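Local atomic coordinates of fatty acid-binding protein homolog (Ascaris suum, PDB entry 6I8X), a protein that binds fatty acids such as vaccenic acid inside a beta-barrel and may sequester potentially toxic fatty acids and their peroxidation products. Residues A[86-91]-A[108-113]; A[49-54]-A[76-81]. One frame throughout, in Å; residues are numbered along the deposited sequence.

Interaction 1 (A[86-91]-A[108-113])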
# COMPACT_ATOMS: atom_id res chain seq x y z
N ASP A 86 0.15 -3.66 -12.83
CA ASP A 86 -0.39 -2.31 -12.97
C ASP A 86 0.67 -1.23 -12.79
O ASP A 86 1.79 -1.51 -12.36
CB ASP A 86 -1.54 -2.07 -11.98
CG ASP A 86 -2.57 -1.06 -12.45
OD1 ASP A 86 -2.42 -0.54 -13.57
OD2 ASP A 86 -3.51 -0.79 -11.69
N GLU A 87 0.30 0.01 -13.13
CA GLU A 87 1.18 1.15 -12.97
C GLU A 87 1.22 1.53 -11.49
O GLU A 87 0.17 1.61 -10.82
CB GLU A 87 0.70 2.32 -13.85
CG GLU A 87 1.65 3.50 -13.83
CD GLU A 87 1.33 4.64 -14.78
OE1 GLU A 87 0.18 5.12 -14.77
OE2 GLU A 87 2.27 5.12 -15.46
N ALA A 88 2.44 1.76 -10.98
CA ALA A 88 2.67 2.17 -9.60
C ALA A 88 2.96 3.67 -9.56
O ALA A 88 2.94 4.32 -10.62
CB ALA A 88 3.81 1.36 -9.00
N LEU A 89 3.17 4.23 -8.35
CA LEU A 89 3.38 5.66 -8.08
C LEU A 89 4.65 6.25 -8.72
O LEU A 89 4.73 7.47 -8.91
CB LEU A 89 3.36 5.95 -6.56
CG LEU A 89 1.99 5.92 -5.87
CD1 LEU A 89 2.16 5.95 -4.37
CD2 LEU A 89 1.09 7.06 -6.35
N ASP A 90 5.61 5.39 -9.11
CA ASP A 90 6.84 5.78 -9.77
C ASP A 90 6.64 5.86 -11.30
O ASP A 90 7.61 6.11 -12.03
CB ASP A 90 7.96 4.80 -9.38
CG ASP A 90 7.76 3.34 -9.75
OD1 ASP A 90 6.68 3.00 -10.28
OD2 ASP A 90 8.69 2.53 -9.52
N SER A 91 5.38 5.67 -11.77
CA SER A 91 4.93 5.70 -13.18
C SER A 91 5.45 4.54 -14.02
O SER A 91 5.50 4.63 -15.26
CB SER A 91 5.23 7.04 -13.85
OG SER A 91 4.42 8.06 -13.30
N GLU A 108 1.35 -5.86 1.04
CA GLU A 108 1.29 -5.37 -0.32
C GLU A 108 2.71 -5.50 -0.85
O GLU A 108 3.63 -4.80 -0.40
CB GLU A 108 0.81 -3.90 -0.35
CG GLU A 108 0.73 -3.27 -1.73
CD GLU A 108 0.38 -1.78 -1.75
OE1 GLU A 108 -0.06 -1.25 -0.70
OE2 GLU A 108 0.51 -1.15 -2.82
N THR A 109 2.89 -6.42 -1.78
CA THR A 109 4.19 -6.72 -2.35
C THR A 109 4.26 -6.20 -3.77
O THR A 109 3.35 -6.42 -4.57
CB THR A 109 4.45 -8.24 -2.22
OG1 THR A 109 4.19 -8.62 -0.86
CG2 THR A 109 5.89 -8.64 -2.62
N HIS A 110 5.35 -5.49 -4.07
CA HIS A 110 5.65 -4.93 -5.39
C HIS A 110 6.91 -5.57 -5.92
O HIS A 110 7.90 -5.72 -5.20
CB HIS A 110 5.85 -3.41 -5.33
CG HIS A 110 4.62 -2.63 -5.01
ND1 HIS A 110 4.17 -1.61 -5.84
CD2 HIS A 110 3.78 -2.72 -3.95
CE1 HIS A 110 3.08 -1.13 -5.27
NE2 HIS A 110 2.80 -1.78 -4.14
N ILE A 111 6.85 -5.97 -7.19
CA ILE A 111 7.99 -6.48 -7.93
C ILE A 111 8.07 -5.58 -9.16
O ILE A 111 7.09 -5.45 -9.87
CB ILE A 111 7.89 -7.99 -8.33
CG1 ILE A 111 7.67 -8.91 -7.10
CG2 ILE A 111 9.14 -8.40 -9.10
CD1 ILE A 111 7.33 -10.41 -7.45
N LYS A 112 9.23 -4.95 -9.41
CA LYS A 112 9.38 -4.12 -10.61
C LYS A 112 9.44 -5.03 -11.85
O LYS A 112 10.10 -6.07 -11.81
CB LYS A 112 10.60 -3.19 -10.50
CG LYS A 112 10.30 -1.96 -9.68
CD LYS A 112 11.53 -1.15 -9.35
CE LYS A 112 11.18 -0.03 -8.39
NZ LYS A 112 12.40 0.63 -7.85
N VAL A 113 8.66 -4.69 -12.89
CA VAL A 113 8.61 -5.45 -14.14
C VAL A 113 9.97 -5.36 -14.88
O VAL A 113 10.50 -6.39 -15.34
CB VAL A 113 7.39 -5.03 -15.02
CG1 VAL A 113 7.48 -5.61 -16.44
CG2 VAL A 113 6.08 -5.45 -14.37
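Asp-90 and Lys-112 make the nearest approach between segment 86-91, the end of strand 84-87 and the turn after it, and the strand segment 108-113. Carboxylate oxygen OD2 of Asp-90 meets methylene CE of the extended Lys-112 chain at 3.7 Å, the side chains passing at a slant. The ammonium lies beyond: Lys-112 NZ is 4.5 Å from Asp-90 OD2, too far for a salt bridge, and pairs with Asp-118 instead, while Asp-90 OD1 is hydrogen-bonded to Thr-92 OG1. A type I turn from Ala-88 to Ser-91, closed by Ser-91 N to Ala-88 O at 3.0 Å, carries Asp-90 with its side chain directed toward segment 108-113. This is the polar, partly exposed end. By contrast Ala-88, the one touching residue that is buried, sets its methyl at the edge of the His-110 ring, near its plane, with CB 4.4 Å from ND1. No hydrogen bond joins the segments directly, since strand 93-100 runs between them and fills the gap with His-94. That ring stands at about 90° to His-110, bonded to His-110 ND1 on one side and to Asp-90 OD2 on the other. His-110 is fixed from its far edge as well: NE2 donates to Glu-108 OE2 at 2.7 Å in a nearly straight bond (167°). The acceptor lies in the ring plane, though the donor stands above the carboxylate plane. Glu-108 OE1 in turn bonds Tyr-124. The hydrogen-bonded series Asp-90, His-94, His-110, Glu-108 thus links the turn beside the ligand to Glu-108, its two terminal carboxylates probably polarising the imidazoles.

Interaction 2 (A[49-54]-A[76-81]). With VCA (vaccenic acid), chain C.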
# COMPACT_ATOMS: atom_id res chain seq x y z
N LYS A 49 -5.35 7.17 1.06
CA LYS A 49 -5.50 5.78 0.65
C LYS A 49 -6.96 5.40 0.75
O LYS A 49 -7.64 5.81 1.66
CB LYS A 49 -4.63 4.85 1.52
CG LYS A 49 -3.15 4.93 1.14
CD LYS A 49 -2.31 3.94 1.94
CE LYS A 49 -0.84 4.12 1.68
NZ LYS A 49 -0.41 3.47 0.44
N LYS A 50 -7.45 4.65 -0.23
CA LYS A 50 -8.84 4.21 -0.25
C LYS A 50 -8.87 2.75 -0.54
O LYS A 50 -8.21 2.31 -1.46
CB LYS A 50 -9.69 4.97 -1.29
CG LYS A 50 -9.89 6.43 -0.98
CD LYS A 50 -10.85 7.09 -1.99
CE LYS A 50 -11.17 8.51 -1.62
NZ LYS A 50 -11.86 9.23 -2.72
N PHE A 51 -9.58 2.01 0.29
CA PHE A 51 -9.79 0.57 0.15
C PHE A 51 -11.30 0.36 0.18
O PHE A 51 -11.98 0.87 1.07
CB PHE A 51 -9.16 -0.21 1.32
CG PHE A 51 -7.65 -0.26 1.33
CD1 PHE A 51 -6.91 0.74 1.95
CD2 PHE A 51 -6.97 -1.34 0.77
CE1 PHE A 51 -5.50 0.68 2.00
CE2 PHE A 51 -5.56 -1.41 0.82
CZ PHE A 51 -4.84 -0.41 1.45
N ARG A 52 -11.83 -0.33 -0.82
CA ARG A 52 -13.25 -0.65 -0.86
C ARG A 52 -13.51 -2.02 -1.48
O ARG A 52 -12.63 -2.55 -2.16
CB ARG A 52 -14.04 0.46 -1.60
CG ARG A 52 -13.75 0.56 -3.09
CD ARG A 52 -14.71 1.50 -3.77
NE ARG A 52 -14.44 1.63 -5.20
CZ ARG A 52 -13.65 2.56 -5.73
NH1 ARG A 52 -13.02 3.44 -4.96
NH2 ARG A 52 -13.46 2.59 -7.05
N ASN A 53 -14.75 -2.55 -1.31
CA ASN A 53 -15.23 -3.76 -1.97
C ASN A 53 -15.30 -3.33 -3.44
O ASN A 53 -15.63 -2.17 -3.71
CB ASN A 53 -16.63 -4.13 -1.49
CG ASN A 53 -16.68 -4.61 -0.06
OD1 ASN A 53 -16.25 -5.71 0.24
ND2 ASN A 53 -17.17 -3.80 0.86
N ALA A 54 -14.92 -4.20 -4.38
CA ALA A 54 -14.90 -3.86 -5.81
C ALA A 54 -16.22 -3.25 -6.32
O ALA A 54 -17.27 -3.85 -6.13
CB ALA A 54 -14.53 -5.07 -6.65
N LYS A 76 -8.02 -1.89 -9.58
CA LYS A 76 -9.41 -2.38 -9.60
C LYS A 76 -9.56 -3.88 -9.73
O LYS A 76 -8.87 -4.51 -10.53
CB LYS A 76 -10.21 -1.70 -10.72
CG LYS A 76 -10.10 -0.16 -10.77
CD LYS A 76 -10.92 0.53 -9.68
CE LYS A 76 -11.18 1.99 -10.01
NZ LYS A 76 -12.06 2.14 -11.21
N ASP A 77 -10.52 -4.43 -8.96
CA ASP A 77 -10.94 -5.82 -8.94
C ASP A 77 -9.85 -6.82 -8.56
O ASP A 77 -9.76 -7.88 -9.18
CB ASP A 77 -11.59 -6.23 -10.28
CG ASP A 77 -13.07 -5.97 -10.28
OD1 ASP A 77 -13.77 -6.62 -9.48
OD2 ASP A 77 -13.51 -5.09 -11.03
N TRP A 78 -9.07 -6.51 -7.54
CA TRP A 78 -8.05 -7.45 -7.10
C TRP A 78 -8.55 -8.39 -5.97
O TRP A 78 -9.52 -8.08 -5.29
CB TRP A 78 -6.73 -6.76 -6.75
CG TRP A 78 -6.86 -5.68 -5.71
CD1 TRP A 78 -6.96 -4.34 -5.94
CD2 TRP A 78 -6.87 -5.85 -4.28
NE1 TRP A 78 -7.04 -3.66 -4.75
CE2 TRP A 78 -7.03 -4.56 -3.72
CE3 TRP A 78 -6.79 -6.96 -3.42
CZ2 TRP A 78 -7.12 -4.36 -2.33
CZ3 TRP A 78 -6.93 -6.77 -2.06
CH2 TRP A 78 -7.07 -5.47 -1.52
N ALA A 79 -7.89 -9.53 -5.81
CA ALA A 79 -8.22 -10.49 -4.76
C ALA A 79 -6.99 -10.70 -3.89
O ALA A 79 -5.85 -10.57 -4.37
CB ALA A 79 -8.65 -11.81 -5.39
N LEU A 80 -7.20 -11.02 -2.60
CA LEU A 80 -6.09 -11.32 -1.69
C LEU A 80 -5.38 -12.63 -2.13
O LEU A 80 -6.04 -13.63 -2.46
CB LEU A 80 -6.59 -11.38 -0.23
CG LEU A 80 -7.05 -10.02 0.38
CD1 LEU A 80 -7.83 -10.23 1.68
CD2 LEU A 80 -5.88 -9.08 0.64
N GLY A 81 -4.05 -12.55 -2.25
CA GLY A 81 -3.19 -13.65 -2.69
C GLY A 81 -3.09 -13.79 -4.20
O GLY A 81 -2.42 -14.70 -4.69
O2 VCA C . 2.35 4.47 -0.58
C1 VCA C . 2.63 5.69 -0.17
O1 VCA C . 1.97 6.28 0.65
C2 VCA C . 3.86 6.29 -0.81
C3 VCA C . 3.76 7.78 -1.12
C4 VCA C . 4.85 8.24 -2.08
C5 VCA C . 4.91 9.73 -2.32
C6 VCA C . 4.04 10.21 -3.46
C7 VCA C . 3.96 11.72 -3.56
C8 VCA C . 5.12 12.43 -4.25
C9 VCA C . 5.01 12.47 -5.76
C10 VCA C . 6.25 13.08 -6.42
C11 VCA C . 6.53 12.53 -7.79
C12 VCA C . 6.95 11.31 -8.07
C13 VCA C . 7.23 10.22 -7.07
C14 VCA C . 7.95 9.01 -7.67
C15 VCA C . 8.38 7.97 -6.64
C16 VCA C . 7.26 7.38 -5.79
C17 VCA C . 7.73 6.29 -4.84
C18 VCA C . 6.61 5.48 -4.26
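Phe-51 and Trp-78 supply the apolar part of the contact, meeting edge against edge with Phe-51 CD2 4.3 Å from Trp-78 CZ2. Both rings are buried and touch Phe-98, against which Trp-78 stacks. The indole turns inward from a G1 beta bulge: Asp-77 and Trp-78 face Tyr-62, and Asp-77 adopts the left-handed backbone conformation of the first bulge position. Charged groups gather elsewhere, where Arg-52 also touches bound tris(hydroxyethyl)aminomethane. Arg-52 NH2 lies 3.8 Å from Lys-76 CE, and the two cationic nitrogens, Arg-52 NH2 and Lys-76 NZ, come within 4.4 Å. Asp-63 probably offsets this like-charge approach: it forms a salt bridge with Arg-52 NE, accepts a bond from the backbone N of Asp-77 and is touched by Lys-76. At the strand end the methyl of Ala-54 lies against a carboxylate, CB to Asp-77 OD1 3.3 Å, while that oxygen is bonded to Ser-56. The ligand bond belongs to the other end of segment 49-54. Lys-49, bent at its last torsion (chi4 -81°), brings NZ to 3.1 Å from O2 of vaccenic acid; Asn-66 and Tyr-124 also bond this nitrogen. Strand 62-68 separates the segments, which share no hydrogen bond. One barrel strand thus offers an aromatic side chain to the interior packing and a lysine whose positive charge probably helps hold the fatty acid carboxylate.

How the interactions relate
Interaction 2 closes before interaction 1 opens along the chain, and strands 72-78 and 84-87, the two outermost of the sheet, follow one another. The centres are 15 Å apart and the segments do not touch; their nearest approach is Lys-49 NZ to Glu-108 OE1, 4.9 Å. Tyr-124 spans this gap, its hydroxyl bonded to both residues, so a polar route runs from the vaccenic acid carboxylate into the histidine network of interaction 1. The ligand meets both contacts: its head is at Lys-49, Leu-89 lies against both ends of the folded-back chain, and Asp-90 is about 4 Å away at nearest atoms. Phe-98 on strand 93-100 is shared, touching Glu-108, Phe-51 and Trp-78.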